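Local structure of trypanothione-dependent glyoxalase I (Leishmania major, 2C21) at residues I23-T27 against E28-M32; W38-E42 against D43-L47; A93-K97 against H98-I102; L125-K128 against T129-K133. The protein binds nickel and belongs to the glyoxalase/bleomycin resistance protein/dioxygenase superfamily, known for its beta-alpha-beta-beta-beta modules. One frame throughout, in Å; residues are numbered along the deposited sequence.

Contact 1: residues I23-T27 against E28-M32; sequences IKFYT and ERLGM
Met32 folds back along Tyr26 at the end of helix 19-29, the two side chains lying next to each other and pointing the same way. Its CB lies 3.4 Å from Tyr26 O, and CG keeps close to the same carbonyl. SD then stands 5.1 Å from the centroid of the Tyr26 ring, 59° off the normal, an oblique Met-aromatic contact. The extended chain carries CE on to Tyr26 CD1, 3.9 Å away. The backbone fixes this course: Met32 N donates to Tyr26 O at 3.0 Å and Gly31 N to Thr27 O at 2.9 Å, while Gly31, with phi 83°, is the first residue to leave helical values. Leu30 CD1 touches both rings obliquely, Phe25 CE2 and Tyr26 CD1, the latter at 3.6 Å; Phe25 turns its CD2 over the centre of the Tyr26 ring. Ile122 and Leu124 of strand 121-126 pack on Leu30, and Asp116 bonds the Tyr26 hydroxyl. On the outer side, Lys24 bends at its last torsion (chi4 -67°), bringing NZ to Glu28 OE1 at 3.0 Å on the syn side but tilted out of the carboxylate plane, a salt bridge that the more distant Arg29 joins weakly. Leu30 O also bonds Arg7 of the second subunit. The two backbone bonds around a positive-phi Gly31 follow the Schellman pattern of a helix C-terminus, here within the superfamily's beta-alpha-beta-beta-beta fold.

Contact 2: residues W38-E42 against D43-L47; sequences WDVPE and DKYTL
A beta hairpin with a G1 bulge joins strands 33-40 and 45-51, and Trp38, Val40, Tyr45 and Leu47 meet on one of its faces. The short strand segments run antiparallel, 173° between directions, with axes 4.6 Å apart. Trp38 and Leu47 form a hydrogen-bonded pair: Trp38 N to Leu47 O and Leu47 N to Trp38 O. Val40 N reaches Tyr45 O at 2.9 Å, but the return bond from Tyr45 N to Val40 O is weak; Lys44 and Tyr45 both face Val40, as in a G1 bulge. Asp43 N also donates to Val40 O, at 3.0 Å from above the carbonyl plane.

Tyr45 CG sits between its backbone N and carbonyl carbon (chi1 75°), which brings the ring against the opposite strand. Val40 CB lies over a face of that ring, 4.1 Å from its centroid and offset toward the rim, a CH-pi contact. Beyond it the phenol oxygen arrives at the edge of the indole, near its plane, where Trp38 NE1 makes a weak bond to Tyr45 OH at 3.5 Å. Leu47 CD1 touches Trp38 CD1 at 3.7 Å. On the other face, Thr46 OG1 donates to Asp39 OD1 at 2.8 Å from above the carboxylate plane; Tyr67 OH also bonds this oxygen.

Strand 60-66 flanks strand 45-51, where Leu47 packs on the nickel ligand Glu62. Strand 33-40 is outermost in this sheet of the chain, and its Trp38 packs on Lys133 of the second subunit.

Contact 3: residues A93-K97 against H98-I102; sequences ADMRK and HDVPI
Met95 and Val100 meet in a Schellman motif that ends helix 88-97 at the protein surface, ahead of strand 102-105. The evidence is a pair of backbone bonds with Asp99 in positive phi (62°) as the C-prime residue: Val100 N to Met95 O at 3.3 Å and Asp99 N to Arg96 O at 3.2 Å. Met95 O is gripped twice, since His98 N also donates to it at 2.8 Å; the two donors come from opposite faces of the carbonyl plane.

Beyond the turn, Val100 and Ile102 point their CB atoms toward the helix. In the modelled conformer of Met95, Val100 CG1 lies near its SD and Ile102 CD1 stands 3.9 Å from its CB, though a second deposited copy of Met95 leaves both approaches doubtful. Phe25 and Arg29 of helix 19-29 and Val114 of strand 111-115 also pack on Val100, which places the turn between that helix and the second sheet. In the conformer given, Arg96 lays one guanidinium face over Ile102 CG1, while its NH2 forms a salt bridge with Glu105; this too is provisional, as Arg96 is deposited twice.

His98 folds back on the last turn of the helix with CG anti to its carbonyl carbon (chi1 -70°). That torsion lets the imidazole bond a main-chain oxygen edge-on: ND1 donates to Asp94 O at 3.1 Å, nearly straight at 174°, with the acceptor almost exactly in the ring plane.

Contact 4: residues L125-K128 against T129-K133; sequences LNEK and TMMEK
Lys128 meets the flat carboxylate of Glu132 end-on rather than over a face: NZ stands 2.7 Å from OE2, nearly in line with the C-O bond, in a salt bridge between residues one helical turn apart (i, i+4). The lysine gets there through an extended chain that bends only at its last torsion (chi4 -65°). A second flat group belongs to Asn126, whose side chain crosses that of Thr129 at about a right angle; its amide is probably turned over in the model, so nothing is rested on its atoms. The third, the Glu127 carboxylate, forms a salt bridge through OE2 with Arg8 NH2 of the second subunit.

Asn126 occupies the N-cap position where strand 121-126 passes directly into helix 127-141. The first turn is established by its main chain: Met130 N donates to Asn126 O at 3.0 Å and a nearly straight 167°. Met131 N to Glu127 O at 2.9 Å and Glu132 N to Lys128 O at 3.0 Å continue the pattern.

On the buried side, Met130 bends at chi2 (66°) to approach Leu125, a buried residue near the end of the strand. Its CE touches Leu125 CD1 at 3.7 Å, and SD runs close by. Phe110 packs on Met130 from a loop, and Leu10 of the second subunit packs on Leu125, whose side chain is about 5 Å from a nickel ion. Met131 CG lies 3.3 Å from Glu127 O and 4.0 Å from Glu127 CG.

Contacts 1 and 4 are partly buried, contacts 2 and 3 lie at the surface; of the four, only contact 3 has no partner in the second subunit. Contacts 1 and 3 hold the C-terminal ends of helices 19-29 and 88-97, which touch: Arg29 NH2 and Asp94 OD2 form a salt bridge, and Leu30 packs on Met95. One helix exit uses glycine, the other aspartate, at the residue of positive phi. Contact 4 treats the opposite problem, a helix start leaving a strand, while contact 2 has no helix and relies on strand pairing and aromatic packing. The centres of contacts 2 and 4 are about 38 Å apart within one chain, yet the two are brought together between subunits.

Contact 1: residues I23-T27 against E28-M32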
loop_
_atom_site.group_PDB
_atom_site.type_symbol
_atom_site.label_atom_id
_atom_site.label_comp_id
_atom_site.label_asym_id
_atom_site.label_seq_id
_atom_site.Cartn_x
_atom_site.Cartn_y
_atom_site.Cartn_z
ATOM N N ILE A 23 1.514 -11.308 12.333
ATOM C CA ILE A 23 1.956 -12.373 11.453
ATOM C C ILE A 23 0.915 -13.491 11.402
ATOM O O ILE A 23 0.636 -14.007 10.326
ATOM C CB ILE A 23 3.336 -12.936 11.889
ATOM C CG1 ILE A 23 4.435 -11.914 11.580
ATOM C CG2 ILE A 23 3.640 -14.251 11.184
ATOM C CD1 ILE A 23 5.765 -12.243 12.236
ATOM N N LYS A 24 0.334 -13.846 12.550
ATOM C CA LYS A 24 -0.710 -14.879 12.600
ATOM C C LYS A 24 -1.910 -14.511 11.732
ATOM O O LYS A 24 -2.426 -15.335 10.961
ATOM C CB LYS A 24 -1.174 -15.109 14.043
ATOM C CG LYS A 24 -1.985 -16.396 14.232
ATOM C CD LYS A 24 -2.256 -16.677 15.700
ATOM C CE LYS A 24 -3.008 -17.982 15.877
ATOM N NZ LYS A 24 -4.382 -17.862 15.318
ATOM N N PHE A 25 -2.356 -13.268 11.871
ATOM C CA PHE A 25 -3.445 -12.748 11.070
ATOM C C PHE A 25 -3.144 -12.791 9.554
ATOM O O PHE A 25 -3.904 -13.370 8.787
ATOM C CB PHE A 25 -3.762 -11.315 11.499
ATOM C CG PHE A 25 -4.872 -10.693 10.714
ATOM C CD1 PHE A 25 -6.197 -10.940 11.048
ATOM C CD2 PHE A 25 -4.591 -9.885 9.624
ATOM C CE1 PHE A 25 -7.220 -10.383 10.323
ATOM C CE2 PHE A 25 -5.607 -9.325 8.882
ATOM C CZ PHE A 25 -6.930 -9.574 9.223
ATOM N N TYR A 26 -2.043 -12.182 9.122
ATOM C CA TYR A 26 -1.782 -12.049 7.686
ATOM C C TYR A 26 -1.452 -13.386 7.024
ATOM O O TYR A 26 -1.760 -13.583 5.849
ATOM C CB TYR A 26 -0.713 -10.965 7.388
ATOM C CG TYR A 26 -1.247 -9.560 7.598
ATOM C CD1 TYR A 26 -2.114 -8.985 6.677
ATOM C CD2 TYR A 26 -0.916 -8.826 8.732
ATOM C CE1 TYR A 26 -2.648 -7.699 6.882
ATOM C CE2 TYR A 26 -1.420 -7.553 8.938
ATOM C CZ TYR A 26 -2.283 -6.985 8.017
ATOM O OH TYR A 26 -2.795 -5.714 8.237
ATOM N N THR A 27 -0.859 -14.309 7.771
ATOM C CA THR A 27 -0.597 -15.655 7.246
ATOM C C THR A 27 -1.829 -16.563 7.330
ATOM O O THR A 27 -2.332 -17.023 6.305
ATOM C CB THR A 27 0.632 -16.305 7.940
ATOM O OG1 THR A 27 0.400 -16.415 9.349
ATOM C CG2 THR A 27 1.863 -15.451 7.716
ATOM N N GLU A 28 -2.322 -16.807 8.541
ATOM C CA GLU A 28 -3.405 -17.775 8.740
ATOM C C GLU A 28 -4.760 -17.266 8.249
ATOM O O GLU A 28 -5.528 -18.030 7.662
ATOM C CB GLU A 28 -3.511 -18.214 10.208
ATOM C CG GLU A 28 -2.238 -18.874 10.756
ATOM C CD GLU A 28 -2.398 -19.329 12.194
ATOM O OE1 GLU A 28 -3.493 -19.125 12.765
ATOM O OE2 GLU A 28 -1.421 -19.888 12.760
ATOM N N ARG A 29 -5.060 -15.990 8.477
ATOM C CA ARG A 29 -6.352 -15.442 8.037
ATOM C C ARG A 29 -6.337 -14.989 6.573
ATOM O O ARG A 29 -7.336 -15.142 5.884
ATOM C CB ARG A 29 -6.844 -14.308 8.955
ATOM C CG ARG A 29 -6.898 -14.662 10.453
ATOM C CD ARG A 29 -8.177 -15.418 10.884
ATOM N NE ARG A 29 -8.395 -16.674 10.156
ATOM C CZ ARG A 29 -7.867 -17.861 10.468
ATOM N NH1 ARG A 29 -7.056 -18.011 11.507
ATOM N NH2 ARG A 29 -8.149 -18.914 9.717
ATOM N N LEU A 30 -5.223 -14.439 6.089
ATOM C CA LEU A 30 -5.196 -13.875 4.732
ATOM C C LEU A 30 -4.415 -14.678 3.682
ATOM O O LEU A 30 -4.554 -14.412 2.486
ATOM C CB LEU A 30 -4.749 -12.403 4.777
ATOM C CG LEU A 30 -5.864 -11.472 5.262
ATOM C CD1 LEU A 30 -5.362 -10.114 5.656
ATOM C CD2 LEU A 30 -6.943 -11.340 4.191
ATOM N N GLY A 31 -3.614 -15.654 4.117
ATOM C CA GLY A 31 -2.871 -16.530 3.197
ATOM C C GLY A 31 -1.541 -15.993 2.666
ATOM O O GLY A 31 -0.987 -16.544 1.715
ATOM N N MET A 32 -1.028 -14.920 3.260
ATOM C CA MET A 32 0.287 -14.409 2.888
ATOM C C MET A 32 1.355 -15.314 3.485
ATOM O O MET A 32 1.060 -16.155 4.332
ATOM C CB MET A 32 0.513 -12.993 3.417
ATOM C CG MET A 32 -0.486 -11.989 2.952
ATOM S SD MET A 32 -0.031 -10.335 3.477
ATOM C CE MET A 32 -1.450 -9.422 2.849
#

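Contact 2: residues W38-E42 against D43-L47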
loop_
_atom_site.group_PDB
_atom_site.type_symbol
_atom_site.label_atom_id
_atom_site.label_comp_id
_atom_site.label_asym_id
_atom_site.label_seq_id
_atom_site.Cartn_x
_atom_site.Cartn_y
_atom_site.Cartn_z
ATOM N N TRP A 38 14.003 -8.320 9.301
ATOM C CA TRP A 38 15.163 -7.448 9.469
ATOM C C TRP A 38 15.109 -6.917 10.889
ATOM O O TRP A 38 14.292 -6.059 11.167
ATOM C CB TRP A 38 15.091 -6.289 8.446
ATOM C CG TRP A 38 16.136 -5.197 8.564
ATOM C CD1 TRP A 38 16.017 -4.008 9.244
ATOM C CD2 TRP A 38 17.426 -5.166 7.943
ATOM N NE1 TRP A 38 17.152 -3.257 9.095
ATOM C CE2 TRP A 38 18.040 -3.944 8.312
ATOM C CE3 TRP A 38 18.126 -6.056 7.125
ATOM C CZ2 TRP A 38 19.304 -3.578 7.870
ATOM C CZ3 TRP A 38 19.383 -5.695 6.685
ATOM C CH2 TRP A 38 19.966 -4.465 7.067
ATOM N N ASP A 39 15.995 -7.397 11.764
ATOM C CA ASP A 39 15.938 -7.074 13.191
ATOM C C ASP A 39 17.161 -6.229 13.588
ATOM O O ASP A 39 18.285 -6.593 13.283
ATOM C CB ASP A 39 15.835 -8.375 14.017
ATOM C CG ASP A 39 15.656 -8.131 15.517
ATOM O OD1 ASP A 39 14.988 -7.159 15.906
ATOM O OD2 ASP A 39 16.197 -8.932 16.320
ATOM N N VAL A 40 16.919 -5.077 14.220
ATOM C CA VAL A 40 17.996 -4.171 14.630
ATOM C C VAL A 40 17.892 -3.848 16.130
ATOM O O VAL A 40 17.393 -2.795 16.508
ATOM C CB VAL A 40 17.992 -2.886 13.790
ATOM C CG1 VAL A 40 19.248 -2.052 14.041
ATOM C CG2 VAL A 40 17.876 -3.234 12.306
ATOM N N PRO A 41 18.370 -4.765 16.984
ATOM C CA PRO A 41 18.236 -4.619 18.434
ATOM C C PRO A 41 18.742 -3.282 18.977
ATOM O O PRO A 41 18.093 -2.696 19.837
ATOM C CB PRO A 41 19.055 -5.782 18.977
ATOM C CG PRO A 41 19.039 -6.791 17.895
ATOM C CD PRO A 41 19.087 -6.003 16.633
ATOM N N GLU A 42 19.856 -2.784 18.448
ATOM C CA GLU A 42 20.433 -1.523 18.909
ATOM C C GLU A 42 19.585 -0.302 18.571
ATOM O O GLU A 42 19.650 0.693 19.282
ATOM C CB GLU A 42 21.851 -1.351 18.368
ATOM C CG GLU A 42 22.854 -2.344 18.951
ATOM C CD GLU A 42 22.986 -2.262 20.469
ATOM O OE1 GLU A 42 22.955 -1.142 21.017
ATOM O OE2 GLU A 42 23.123 -3.326 21.109
ATOM N N ASP A 43 18.804 -0.376 17.492
ATOM C CA ASP A 43 17.862 0.688 17.134
ATOM C C ASP A 43 16.420 0.348 17.564
ATOM O O ASP A 43 15.486 1.088 17.267
ATOM C CB ASP A 43 17.889 0.964 15.628
ATOM C CG ASP A 43 19.209 1.531 15.152
ATOM O OD1 ASP A 43 20.020 2.005 15.983
ATOM O OD2 ASP A 43 19.422 1.506 13.920
ATOM N N LYS A 44 16.253 -0.776 18.249
ATOM C CA LYS A 44 14.986 -1.138 18.859
ATOM C C LYS A 44 13.835 -1.241 17.856
ATOM O O LYS A 44 12.720 -0.779 18.119
ATOM C CB LYS A 44 14.643 -0.162 19.996
ATOM C CG LYS A 44 15.658 -0.172 21.131
ATOM C CD LYS A 44 15.091 0.472 22.386
ATOM C CE LYS A 44 16.026 0.283 23.592
ATOM N NZ LYS A 44 15.612 1.127 24.764
ATOM N N TYR A 45 14.093 -1.880 16.722
ATOM C CA TYR A 45 13.006 -2.178 15.788
ATOM C C TYR A 45 13.246 -3.460 14.991
ATOM O O TYR A 45 14.375 -3.928 14.868
ATOM C CB TYR A 45 12.715 -0.989 14.847
ATOM C CG TYR A 45 13.742 -0.789 13.753
ATOM C CD1 TYR A 45 13.586 -1.372 12.512
ATOM C CD2 TYR A 45 14.870 -0.004 13.965
ATOM C CE1 TYR A 45 14.544 -1.209 11.514
ATOM C CE2 TYR A 45 15.809 0.179 12.971
ATOM C CZ TYR A 45 15.638 -0.425 11.751
ATOM O OH TYR A 45 16.588 -0.248 10.764
ATOM N N THR A 46 12.148 -3.988 14.461
ATOM C CA THR A 46 12.133 -5.174 13.623
ATOM C C THR A 46 11.204 -4.900 12.461
ATOM O O THR A 46 10.101 -4.373 12.661
ATOM C CB THR A 46 11.597 -6.392 14.394
ATOM O OG1 THR A 46 12.321 -6.533 15.625
ATOM C CG2 THR A 46 11.758 -7.680 13.577
ATOM N N LEU A 47 11.648 -5.267 11.253
ATOM C CA LEU A 47 10.787 -5.256 10.066
ATOM C C LEU A 47 10.468 -6.686 9.604
ATOM O O LEU A 47 11.333 -7.590 9.646
ATOM C CB LEU A 47 11.466 -4.512 8.917
ATOM C CG LEU A 47 12.132 -3.170 9.179
ATOM C CD1 LEU A 47 12.807 -2.717 7.883
ATOM C CD2 LEU A 47 11.152 -2.110 9.666
#

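Contact 3: residues A93-K97 against H98-I102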
loop_
_atom_site.group_PDB
_atom_site.type_symbol
_atom_site.label_atom_id
_atom_site.label_comp_id
_atom_site.label_asym_id
_atom_site.label_seq_id
_atom_site.Cartn_x
_atom_site.Cartn_y
_atom_site.Cartn_z
ATOM N N ALA A 93 -16.796 -15.266 6.245
ATOM C CA ALA A 93 -17.259 -16.297 7.145
ATOM C C ALA A 93 -16.059 -16.818 7.959
ATOM O O ALA A 93 -16.036 -16.782 9.227
ATOM C CB ALA A 93 -17.968 -17.434 6.360
ATOM N N ASP A 94 -15.055 -17.363 7.180
ATOM C CA ASP A 94 -13.875 -17.892 7.863
ATOM C C ASP A 94 -13.298 -16.913 8.888
ATOM O O ASP A 94 -12.925 -17.310 9.993
ATOM C CB ASP A 94 -12.774 -18.248 6.867
ATOM C CG ASP A 94 -11.678 -19.088 7.499
ATOM O OD1 ASP A 94 -12.011 -20.143 8.075
ATOM O OD2 ASP A 94 -10.497 -18.690 7.430
ATOM N N MET A 95 -13.230 -15.639 8.509
ATOM C CA MET A 95 -12.738 -14.593 9.403
ATOM C C MET A 95 -13.605 -14.472 10.656
ATOM O O MET A 95 -13.104 -14.553 11.788
ATOM C CB MET A 95 -12.731 -13.248 8.668
ATOM C CG MET A 95 -11.735 -13.150 7.524
ATOM S SD MET A 95 -10.311 -12.136 7.978
ATOM C CE MET A 95 -9.379 -12.185 6.451
ATOM N N ARG A 96 -14.911 -14.313 10.447
ATOM C CA ARG A 96 -15.845 -14.172 11.565
ATOM C C ARG A 96 -15.740 -15.358 12.547
ATOM O O ARG A 96 -15.904 -15.174 13.757
ATOM C CB ARG A 96 -17.277 -14.047 11.031
ATOM C CG ARG A 96 -18.279 -13.435 12.005
ATOM C CD ARG A 96 -19.717 -13.622 11.517
ATOM N NE ARG A 96 -19.933 -13.086 10.172
ATOM C CZ ARG A 96 -20.096 -11.794 9.881
ATOM N NH1 ARG A 96 -20.061 -10.863 10.833
ATOM N NH2 ARG A 96 -20.285 -11.421 8.623
ATOM N N LYS A 97 -15.453 -16.555 12.025
ATOM C CA LYS A 97 -15.200 -17.733 12.876
ATOM C C LYS A 97 -14.033 -17.519 13.851
ATOM O O LYS A 97 -14.063 -17.999 14.984
ATOM C CB LYS A 97 -14.947 -18.985 12.015
ATOM C CG LYS A 97 -14.737 -20.281 12.809
ATOM C CD LYS A 97 -14.973 -21.530 11.959
ATOM C CE LYS A 97 -14.802 -22.816 12.797
ATOM N NZ LYS A 97 -15.650 -23.979 12.358
ATOM N N HIS A 98 -13.018 -16.786 13.407
ATOM C CA HIS A 98 -11.824 -16.535 14.210
ATOM C C HIS A 98 -11.833 -15.159 14.901
ATOM O O HIS A 98 -10.786 -14.633 15.258
ATOM C CB HIS A 98 -10.581 -16.748 13.335
ATOM C CG HIS A 98 -10.360 -18.186 12.975
ATOM N ND1 HIS A 98 -11.030 -18.808 11.942
ATOM C CD2 HIS A 98 -9.590 -19.140 13.551
ATOM C CE1 HIS A 98 -10.668 -20.079 11.886
ATOM N NE2 HIS A 98 -9.794 -20.305 12.850
ATOM N N ASP A 99 -13.037 -14.629 15.133
ATOM C CA ASP A 99 -13.279 -13.377 15.868
ATOM C C ASP A 99 -12.667 -12.130 15.228
ATOM O O ASP A 99 -12.416 -11.152 15.931
ATOM C CB ASP A 99 -12.807 -13.468 17.331
ATOM C CG ASP A 99 -13.513 -14.545 18.121
ATOM O OD1 ASP A 99 -14.761 -14.667 18.026
ATOM O OD2 ASP A 99 -12.810 -15.255 18.872
ATOM N N VAL A 100 -12.436 -12.150 13.916
ATOM C CA VAL A 100 -11.910 -10.969 13.220
ATOM C C VAL A 100 -13.053 -9.980 13.010
ATOM O O VAL A 100 -14.093 -10.360 12.455
ATOM C CB VAL A 100 -11.313 -11.328 11.854
ATOM C CG1 VAL A 100 -10.980 -10.075 11.051
ATOM C CG2 VAL A 100 -10.064 -12.172 12.027
ATOM N N PRO A 101 -12.884 -8.718 13.456
ATOM C CA PRO A 101 -13.970 -7.751 13.267
ATOM C C PRO A 101 -14.315 -7.532 11.794
ATOM O O PRO A 101 -13.419 -7.297 10.976
ATOM C CB PRO A 101 -13.414 -6.466 13.895
ATOM C CG PRO A 101 -12.324 -6.924 14.814
ATOM C CD PRO A 101 -11.734 -8.119 14.159
ATOM N N ILE A 102 -15.604 -7.628 11.467
ATOM C CA ILE A 102 -16.087 -7.408 10.105
ATOM C C ILE A 102 -16.795 -6.054 10.081
ATOM O O ILE A 102 -17.879 -5.911 10.627
ATOM C CB ILE A 102 -17.075 -8.530 9.649
ATOM C CG1 ILE A 102 -16.516 -9.931 9.956
ATOM C CG2 ILE A 102 -17.398 -8.399 8.157
ATOM C CD1 ILE A 102 -15.129 -10.198 9.382
#

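Contact 4: residues L125-K128 against T129-K133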
loop_
_atom_site.group_PDB
_atom_site.type_symbol
_atom_site.label_atom_id
_atom_site.label_comp_id
_atom_site.label_asym_id
_atom_site.label_seq_id
_atom_site.Cartn_x
_atom_site.Cartn_y
_atom_site.Cartn_z
ATOM N N LEU A 125 -11.877 -7.826 -1.995
ATOM C CA LEU A 125 -12.587 -7.640 -3.247
ATOM C C LEU A 125 -12.610 -8.912 -4.068
ATOM O O LEU A 125 -11.606 -9.607 -4.176
ATOM C CB LEU A 125 -11.913 -6.560 -4.082
ATOM C CG LEU A 125 -11.910 -5.145 -3.503
ATOM C CD1 LEU A 125 -11.121 -4.248 -4.440
ATOM C CD2 LEU A 125 -13.325 -4.623 -3.321
ATOM N N ASN A 126 -13.754 -9.200 -4.669
ATOM C CA ASN A 126 -13.794 -10.243 -5.682
ATOM C C ASN A 126 -12.996 -9.756 -6.893
ATOM O O ASN A 126 -13.415 -8.824 -7.593
ATOM C CB ASN A 126 -15.228 -10.568 -6.076
ATOM C CG ASN A 126 -15.304 -11.754 -7.004
ATOM O OD1 ASN A 126 -15.740 -12.846 -6.614
ATOM N ND2 ASN A 126 -14.852 -11.559 -8.235
ATOM N N GLU A 127 -11.845 -10.375 -7.136
ATOM C CA GLU A 127 -10.875 -9.806 -8.069
ATOM C C GLU A 127 -11.384 -9.835 -9.488
ATOM O O GLU A 127 -11.141 -8.888 -10.242
ATOM C CB GLU A 127 -9.527 -10.519 -7.995
ATOM C CG GLU A 127 -8.519 -9.997 -9.004
ATOM C CD GLU A 127 -7.116 -10.572 -8.818
ATOM O OE1 GLU A 127 -6.881 -11.355 -7.866
ATOM O OE2 GLU A 127 -6.240 -10.231 -9.638
ATOM N N LYS A 128 -12.083 -10.919 -9.844
ATOM C CA LYS A 128 -12.656 -11.068 -11.171
ATOM C C LYS A 128 -13.510 -9.840 -11.486
ATOM O O LYS A 128 -13.222 -9.096 -12.439
ATOM C CB LYS A 128 -13.482 -12.366 -11.254
ATOM C CG LYS A 128 -13.946 -12.768 -12.641
ATOM C CD LYS A 128 -14.739 -14.078 -12.579
ATOM C CE LYS A 128 -15.358 -14.458 -13.924
ATOM N NZ LYS A 128 -16.400 -13.480 -14.371
ATOM N N THR A 129 -14.525 -9.611 -10.653
ATOM C CA THR A 129 -15.473 -8.518 -10.842
ATOM C C THR A 129 -14.750 -7.171 -10.849
ATOM O O THR A 129 -15.002 -6.329 -11.700
ATOM C CB THR A 129 -16.563 -8.528 -9.735
ATOM O OG1 THR A 129 -17.167 -9.823 -9.659
ATOM C CG2 THR A 129 -17.639 -7.496 -10.018
ATOM N N MET A 130 -13.828 -6.982 -9.914
ATOM C CA MET A 130 -13.060 -5.733 -9.842
ATOM C C MET A 130 -12.325 -5.428 -11.152
ATOM O O MET A 130 -12.313 -4.284 -11.609
ATOM C CB MET A 130 -12.071 -5.775 -8.673
ATOM C CG MET A 130 -11.237 -4.508 -8.498
ATOM S SD MET A 130 -12.194 -3.059 -8.039
ATOM C CE MET A 130 -10.895 -1.984 -7.401
ATOM N N MET A 131 -11.718 -6.450 -11.752
ATOM C CA MET A 131 -10.922 -6.251 -12.961
ATOM C C MET A 131 -11.792 -6.039 -14.212
ATOM O O MET A 131 -11.423 -5.270 -15.113
ATOM C CB MET A 131 -9.955 -7.434 -13.169
ATOM C CG MET A 131 -8.838 -7.562 -12.120
ATOM S SD MET A 131 -7.945 -6.034 -11.774
ATOM C CE MET A 131 -8.593 -5.632 -10.166
ATOM N N GLU A 132 -12.935 -6.720 -14.267
ATOM C CA GLU A 132 -13.905 -6.486 -15.336
ATOM C C GLU A 132 -14.328 -5.015 -15.317
ATOM O O GLU A 132 -14.324 -4.346 -16.353
ATOM C CB GLU A 132 -15.147 -7.379 -15.172
ATOM C CG GLU A 132 -14.922 -8.852 -15.450
ATOM C CD GLU A 132 -16.172 -9.699 -15.240
ATOM O OE1 GLU A 132 -17.279 -9.132 -15.074
ATOM O OE2 GLU A 132 -16.038 -10.942 -15.230
ATOM N N LYS A 133 -14.681 -4.528 -14.127
ATOM C CA LYS A 133 -15.098 -3.131 -13.938
ATOM C C LYS A 133 -13.971 -2.169 -14.275
ATOM O O LYS A 133 -14.175 -1.209 -14.991
ATOM C CB LYS A 133 -15.582 -2.893 -12.498
ATOM C CG LYS A 133 -16.097 -1.476 -12.206
ATOM C CD LYS A 133 -17.070 -1.015 -13.289
ATOM C CE LYS A 133 -18.076 0.028 -12.803
ATOM N NZ LYS A 133 -19.251 0.078 -13.725
#